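Glycoside hydrolase family 5 (Aspergillus oryzae, PDB 6LA0) hydrolyses glycosidic bonds as a family 5 rutinosidase, and probably also cleaves glucose from the ends of beta-1,3-glucans. Local coordinates at residues 185-197 with 206-219. Residues are numbered along the deposited sequence; the frame is centred on the assembly and turned at random.
Sequences TIEPMNEPTDNPD and ALSDRGATWVLKYI
Asp194 meets the start of helix 209-229 with both carboxylate oxygens, each using its syn lone pair. Asp194 OD1 takes the backbone N-H of Ser208 at 2.9 Å, nearly straight at 167°, while Asp194 OD2 accepts from Ser208 OG at 2.7 Å; two bonds from one residue fix the carboxylate's rotation. Ser208 suits the N-cap because the same OG also accepts from Gly211 N. Gly211, having no side chain, lets Asp194 OD2 come within 3.5 Å of its CA. Alongside, Ala206 O receives Asn195 N (3.0 Å) and, weakly, Asp194 N, and the small Ala206 CB rests against Thr193 CG2.

This is the beta-alpha unit of a family 5 TIM barrel: strand 184-187 of the barrel wall runs out into a long loop, and helix 209-229 returns along the outside. Farther along that helix, Tyr218 OH donates to Pro188 O at 2.8 Å. Met189 makes a Met-aromatic contact, its flexible chain bent at chi3 (-57°) with Met189 SD at the ring edge, 3.6 Å from Tyr218 CD2, and CE against Val215 CG1. Pro188 CG packs on Ile219 CD1. Ile168 of helix 158-176 touches both Pro188 and Tyr218, and Trp247 covers Leu207 and Val215.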
loop_
_atom_site.group_PDB
_atom_site.type_symbol
_atom_site.label_atom_id
_atom_site.label_comp_id
_atom_site.label_asym_id
_atom_site.label_seq_id
_atom_site.Cartn_x
_atom_site.Cartn_y
_atom_site.Cartn_z
ATOM N N THR A 185 7.138 -10.005 3.203
ATOM C CA THR A 185 6.151 -9.758 4.243
ATOM C C THR A 185 4.770 -9.791 3.608
ATOM O O THR A 185 4.553 -9.163 2.565
ATOM C CB THR A 185 6.421 -8.395 4.912
ATOM O OG1 THR A 185 7.578 -8.501 5.744
ATOM C CG2 THR A 185 5.229 -7.920 5.742
ATOM N N ILE A 186 3.835 -10.516 4.221
ATOM C CA ILE A 186 2.500 -10.690 3.659
ATOM C C ILE A 186 1.531 -9.712 4.320
ATOM O O ILE A 186 1.343 -9.738 5.543
ATOM C CB ILE A 186 2.018 -12.145 3.793
ATOM C CG1 ILE A 186 2.861 -13.056 2.900
ATOM C CG2 ILE A 186 0.553 -12.223 3.435
ATOM C CD1 ILE A 186 2.459 -14.536 2.928
ATOM N N GLU A 187 0.910 -8.849 3.508
ATOM C CA GLU A 187 -0.081 -7.885 3.988
ATOM C C GLU A 187 -1.458 -8.247 3.435
ATOM O O GLU A 187 -1.762 -7.942 2.268
ATOM C CB GLU A 187 0.314 -6.450 3.587
ATOM C CG GLU A 187 -0.662 -5.362 4.076
ATOM C CD GLU A 187 -0.073 -3.951 4.035
ATOM O OE1 GLU A 187 0.699 -3.647 3.101
ATOM O OE2 GLU A 187 -0.386 -3.144 4.941
ATOM N N PRO A 188 -2.325 -8.877 4.229
ATOM C CA PRO A 188 -3.539 -9.515 3.694
ATOM C C PRO A 188 -4.744 -8.604 3.495
ATOM O O PRO A 188 -5.786 -9.098 3.064
ATOM C CB PRO A 188 -3.831 -10.580 4.762
ATOM C CG PRO A 188 -3.372 -9.911 6.053
ATOM C CD PRO A 188 -2.134 -9.149 5.668
ATOM N N MET A 189 -4.641 -7.298 3.767
ATOM C CA MET A 189 -5.723 -6.366 3.448
ATOM C C MET A 189 -5.168 -4.947 3.507
ATOM O O MET A 189 -4.031 -4.725 3.919
ATOM C CB MET A 189 -6.909 -6.528 4.407
ATOM C CG MET A 189 -6.658 -5.947 5.793
ATOM S SD MET A 189 -7.651 -6.674 7.110
ATOM C CE MET A 189 -9.323 -6.401 6.538
ATOM N N ASN A 190 -6.003 -3.987 3.112
ATOM C CA ASN A 190 -5.605 -2.585 3.046
ATOM C C ASN A 190 -6.822 -1.705 3.286
ATOM O O ASN A 190 -7.845 -1.869 2.613
ATOM C CB ASN A 190 -4.976 -2.248 1.689
ATOM C CG ASN A 190 -4.628 -0.781 1.559
ATOM O OD1 ASN A 190 -3.620 -0.318 2.101
ATOM N ND2 ASN A 190 -5.471 -0.032 0.862
ATOM N N GLU A 191 -6.699 -0.789 4.253
ATOM C CA GLU A 191 -7.687 0.233 4.601
ATOM C C GLU A 191 -9.147 -0.245 4.633
ATOM O O GLU A 191 -10.001 0.320 3.944
ATOM C CB GLU A 191 -7.532 1.452 3.697
ATOM C CG GLU A 191 -6.171 2.121 3.847
ATOM C CD GLU A 191 -6.015 3.393 3.009
ATOM O OE1 GLU A 191 -6.944 3.704 2.226
ATOM O OE2 GLU A 191 -4.967 4.082 3.141
ATOM N N PRO A 192 -9.475 -1.226 5.480
ATOM C CA PRO A 192 -10.887 -1.610 5.633
ATOM C C PRO A 192 -11.664 -0.547 6.402
ATOM O O PRO A 192 -11.282 -0.164 7.512
ATOM C CB PRO A 192 -10.815 -2.929 6.413
ATOM C CG PRO A 192 -9.550 -2.792 7.227
ATOM C CD PRO A 192 -8.587 -2.085 6.289
ATOM N N THR A 193 -12.762 -0.072 5.809
ATOM C CA THR A 193 -13.669 0.852 6.483
ATOM C C THR A 193 -15.110 0.475 6.160
ATOM O O THR A 193 -15.403 -0.022 5.069
ATOM C CB THR A 193 -13.436 2.322 6.071
ATOM O OG1 THR A 193 -13.690 2.479 4.671
ATOM C CG2 THR A 193 -12.012 2.760 6.374
ATOM N N ASP A 194 -16.022 0.736 7.112
ATOM C CA ASP A 194 -17.447 0.552 6.855
ATOM C C ASP A 194 -18.306 1.795 7.078
ATOM O O ASP A 194 -19.529 1.705 6.933
ATOM C CB ASP A 194 -18.002 -0.623 7.697
ATOM C CG ASP A 194 -17.908 -0.382 9.205
ATOM O OD1 ASP A 194 -17.352 0.647 9.642
ATOM O OD2 ASP A 194 -18.397 -1.243 9.955
ATOM N N ASN A 195 -17.712 2.951 7.392
ATOM C CA ASN A 195 -18.471 4.184 7.605
ATOM C C ASN A 195 -18.748 4.863 6.270
ATOM O O ASN A 195 -17.797 5.154 5.532
ATOM C CB ASN A 195 -17.696 5.134 8.514
ATOM C CG ASN A 195 -18.545 6.276 9.057
ATOM O OD1 ASN A 195 -19.485 6.752 8.407
ATOM N ND2 ASN A 195 -18.210 6.724 10.262
ATOM N N PRO A 196 -20.011 5.141 5.919
ATOM C CA PRO A 196 -20.298 5.777 4.622
ATOM C C PRO A 196 -19.991 7.271 4.537
ATOM O O PRO A 196 -20.022 7.814 3.425
ATOM C CB PRO A 196 -21.805 5.523 4.437
ATOM C CG PRO A 196 -22.113 4.359 5.329
ATOM C CD PRO A 196 -21.224 4.574 6.524
ATOM N N ASP A 197 -19.699 7.955 5.645
ATOM C CA ASP A 197 -19.385 9.382 5.604
ATOM C C ASP A 197 -17.948 9.556 5.134
ATOM O O ASP A 197 -17.004 9.191 5.844
ATOM C CB ASP A 197 -19.608 10.020 6.974
ATOM C CG ASP A 197 -19.219 11.513 7.022
ATOM O OD1 ASP A 197 -18.735 12.086 6.023
ATOM O OD2 ASP A 197 -19.428 12.118 8.101
ATOM N N ALA A 206 -13.843 5.794 10.936
ATOM C CA ALA A 206 -14.174 5.196 9.652
ATOM C C ALA A 206 -14.516 3.715 9.757
ATOM O O ALA A 206 -15.052 3.162 8.791
ATOM C CB ALA A 206 -13.019 5.397 8.671
ATOM N N LEU A 207 -14.220 3.067 10.889
ATOM C CA LEU A 207 -14.521 1.658 11.106
ATOM C C LEU A 207 -15.271 1.520 12.420
ATOM O O LEU A 207 -14.744 1.890 13.473
ATOM C CB LEU A 207 -13.243 0.803 11.139
ATOM C CG LEU A 207 -13.372 -0.726 11.244
ATOM C CD1 LEU A 207 -14.026 -1.367 10.016
ATOM C CD2 LEU A 207 -12.009 -1.367 11.521
ATOM N N SER A 208 -16.490 0.981 12.354
ATOM C CA SER A 208 -17.297 0.717 13.536
ATOM C C SER A 208 -16.734 -0.466 14.321
ATOM O O SER A 208 -15.939 -1.258 13.811
ATOM C CB SER A 208 -18.744 0.422 13.141
ATOM O OG SER A 208 -18.860 -0.882 12.576
ATOM N N ASP A 209 -17.158 -0.581 15.589
ATOM C CA ASP A 209 -16.746 -1.744 16.372
ATOM C C ASP A 209 -17.324 -3.035 15.804
ATOM O O ASP A 209 -16.673 -4.083 15.862
ATOM C CB ASP A 209 -17.158 -1.586 17.835
ATOM C CG ASP A 209 -16.493 -0.406 18.495
ATOM O OD1 ASP A 209 -15.256 -0.236 18.347
ATOM O OD2 ASP A 209 -17.220 0.361 19.156
ATOM N N ARG A 210 -18.534 -2.980 15.256
ATOM C CA ARG A 210 -19.106 -4.150 14.600
ATOM C C ARG A 210 -18.239 -4.608 13.429
ATOM O O ARG A 210 -17.931 -5.799 13.295
ATOM C CB ARG A 210 -20.520 -3.830 14.122
ATOM C CG ARG A 210 -21.201 -4.997 13.471
ATOM C CD ARG A 210 -22.705 -4.833 13.461
ATOM N NE ARG A 210 -23.325 -5.964 12.781
ATOM C CZ ARG A 210 -23.761 -5.931 11.525
ATOM N NH1 ARG A 210 -23.652 -4.809 10.807
ATOM N NH2 ARG A 210 -24.310 -7.017 10.992
ATOM N N GLY A 211 -17.845 -3.667 12.564
ATOM C CA GLY A 211 -16.959 -3.999 11.460
ATOM C C GLY A 211 -15.586 -4.450 11.917
ATOM O O GLY A 211 -14.954 -5.281 11.264
ATOM N N ALA A 212 -15.116 -3.933 13.055
ATOM C CA ALA A 212 -13.811 -4.335 13.575
ATOM C C ALA A 212 -13.796 -5.787 14.051
ATOM O O ALA A 212 -12.745 -6.434 14.014
ATOM C CB ALA A 212 -13.388 -3.401 14.713
ATOM N N THR A 213 -14.926 -6.325 14.510
ATOM C CA THR A 213 -14.918 -7.729 14.920
ATOM C C THR A 213 -14.703 -8.640 13.714
ATOM O O THR A 213 -13.977 -9.640 13.799
ATOM C CB THR A 213 -16.214 -8.082 15.647
ATOM O OG1 THR A 213 -17.323 -7.969 14.748
ATOM C CG2 THR A 213 -16.431 -7.135 16.821
ATOM N N TRP A 214 -15.283 -8.284 12.569
ATOM C CA TRP A 214 -15.054 -9.080 11.366
ATOM C C TRP A 214 -13.608 -8.954 10.898
ATOM O O TRP A 214 -12.994 -9.950 10.499
ATOM C CB TRP A 214 -16.027 -8.664 10.255
ATOM C CG TRP A 214 -16.128 -9.699 9.151
ATOM C CD1 TRP A 214 -15.573 -9.626 7.901
ATOM C CD2 TRP A 214 -16.810 -10.965 9.215
ATOM N NE1 TRP A 214 -15.866 -10.769 7.189
ATOM C CE2 TRP A 214 -16.628 -11.602 7.968
ATOM C CE3 TRP A 214 -17.565 -11.612 10.201
ATOM C CZ2 TRP A 214 -17.175 -12.864 7.680
ATOM C CZ3 TRP A 214 -18.100 -12.877 9.917
ATOM C CH2 TRP A 214 -17.899 -13.485 8.664
ATOM N N VAL A 215 -13.044 -7.742 10.953
ATOM C CA VAL A 215 -11.641 -7.555 10.582
ATOM C C VAL A 215 -10.733 -8.396 11.477
ATOM O O VAL A 215 -9.802 -9.057 10.998
ATOM C CB VAL A 215 -11.270 -6.062 10.639
ATOM C CG1 VAL A 215 -9.778 -5.860 10.375
ATOM C CG2 VAL A 215 -12.094 -5.294 9.626
ATOM N N LEU A 216 -10.983 -8.372 12.795
ATOM C CA LEU A 216 -10.208 -9.193 13.723
ATOM C C LEU A 216 -10.346 -10.677 13.410
ATOM O O LEU A 216 -9.353 -11.411 13.413
ATOM C CB LEU A 216 -10.645 -8.924 15.163
ATOM C CG LEU A 216 -9.773 -9.559 16.252
ATOM C CD1 LEU A 216 -8.436 -8.837 16.359
ATOM C CD2 LEU A 216 -10.494 -9.572 17.598
ATOM N N LYS A 217 -11.567 -11.145 13.167
ATOM C CA LYS A 217 -11.733 -12.540 12.740
ATOM C C LYS A 217 -10.812 -12.861 11.564
ATOM O O LYS A 217 -10.081 -13.863 11.586
ATOM C CB LYS A 217 -13.194 -12.814 12.384
ATOM C CG LYS A 217 -13.448 -14.180 11.749
ATOM C CD LYS A 217 -14.919 -14.310 11.365
ATOM C CE LYS A 217 -15.155 -15.450 10.377
ATOM N NZ LYS A 217 -15.197 -16.769 11.078
ATOM N N TYR A 218 -10.795 -11.984 10.547
ATOM C CA TYR A 218 -9.954 -12.202 9.368
ATOM C C TYR A 218 -8.473 -12.217 9.720
ATOM O O TYR A 218 -7.738 -13.119 9.307
ATOM C CB TYR A 218 -10.224 -11.116 8.324
ATOM C CG TYR A 218 -9.372 -11.222 7.056
ATOM C CD1 TYR A 218 -9.446 -12.353 6.241
ATOM C CD2 TYR A 218 -8.529 -10.185 6.666
ATOM C CE1 TYR A 218 -8.683 -12.462 5.075
ATOM C CE2 TYR A 218 -7.769 -10.273 5.487
ATOM C CZ TYR A 218 -7.858 -11.419 4.698
ATOM O OH TYR A 218 -7.108 -11.522 3.556
ATOM N N ILE A 219 -8.000 -11.203 10.460
ATOM C CA ILE A 219 -6.555 -11.102 10.646
ATOM C C ILE A 219 -6.050 -12.244 11.516
ATOM O O ILE A 219 -4.925 -12.713 11.335
ATOM C CB ILE A 219 -6.146 -9.715 11.194
ATOM C CG1 ILE A 219 -4.633 -9.499 11.052
ATOM C CG2 ILE A 219 -6.531 -9.531 12.650
ATOM C CD1 ILE A 219 -4.128 -9.439 9.622
#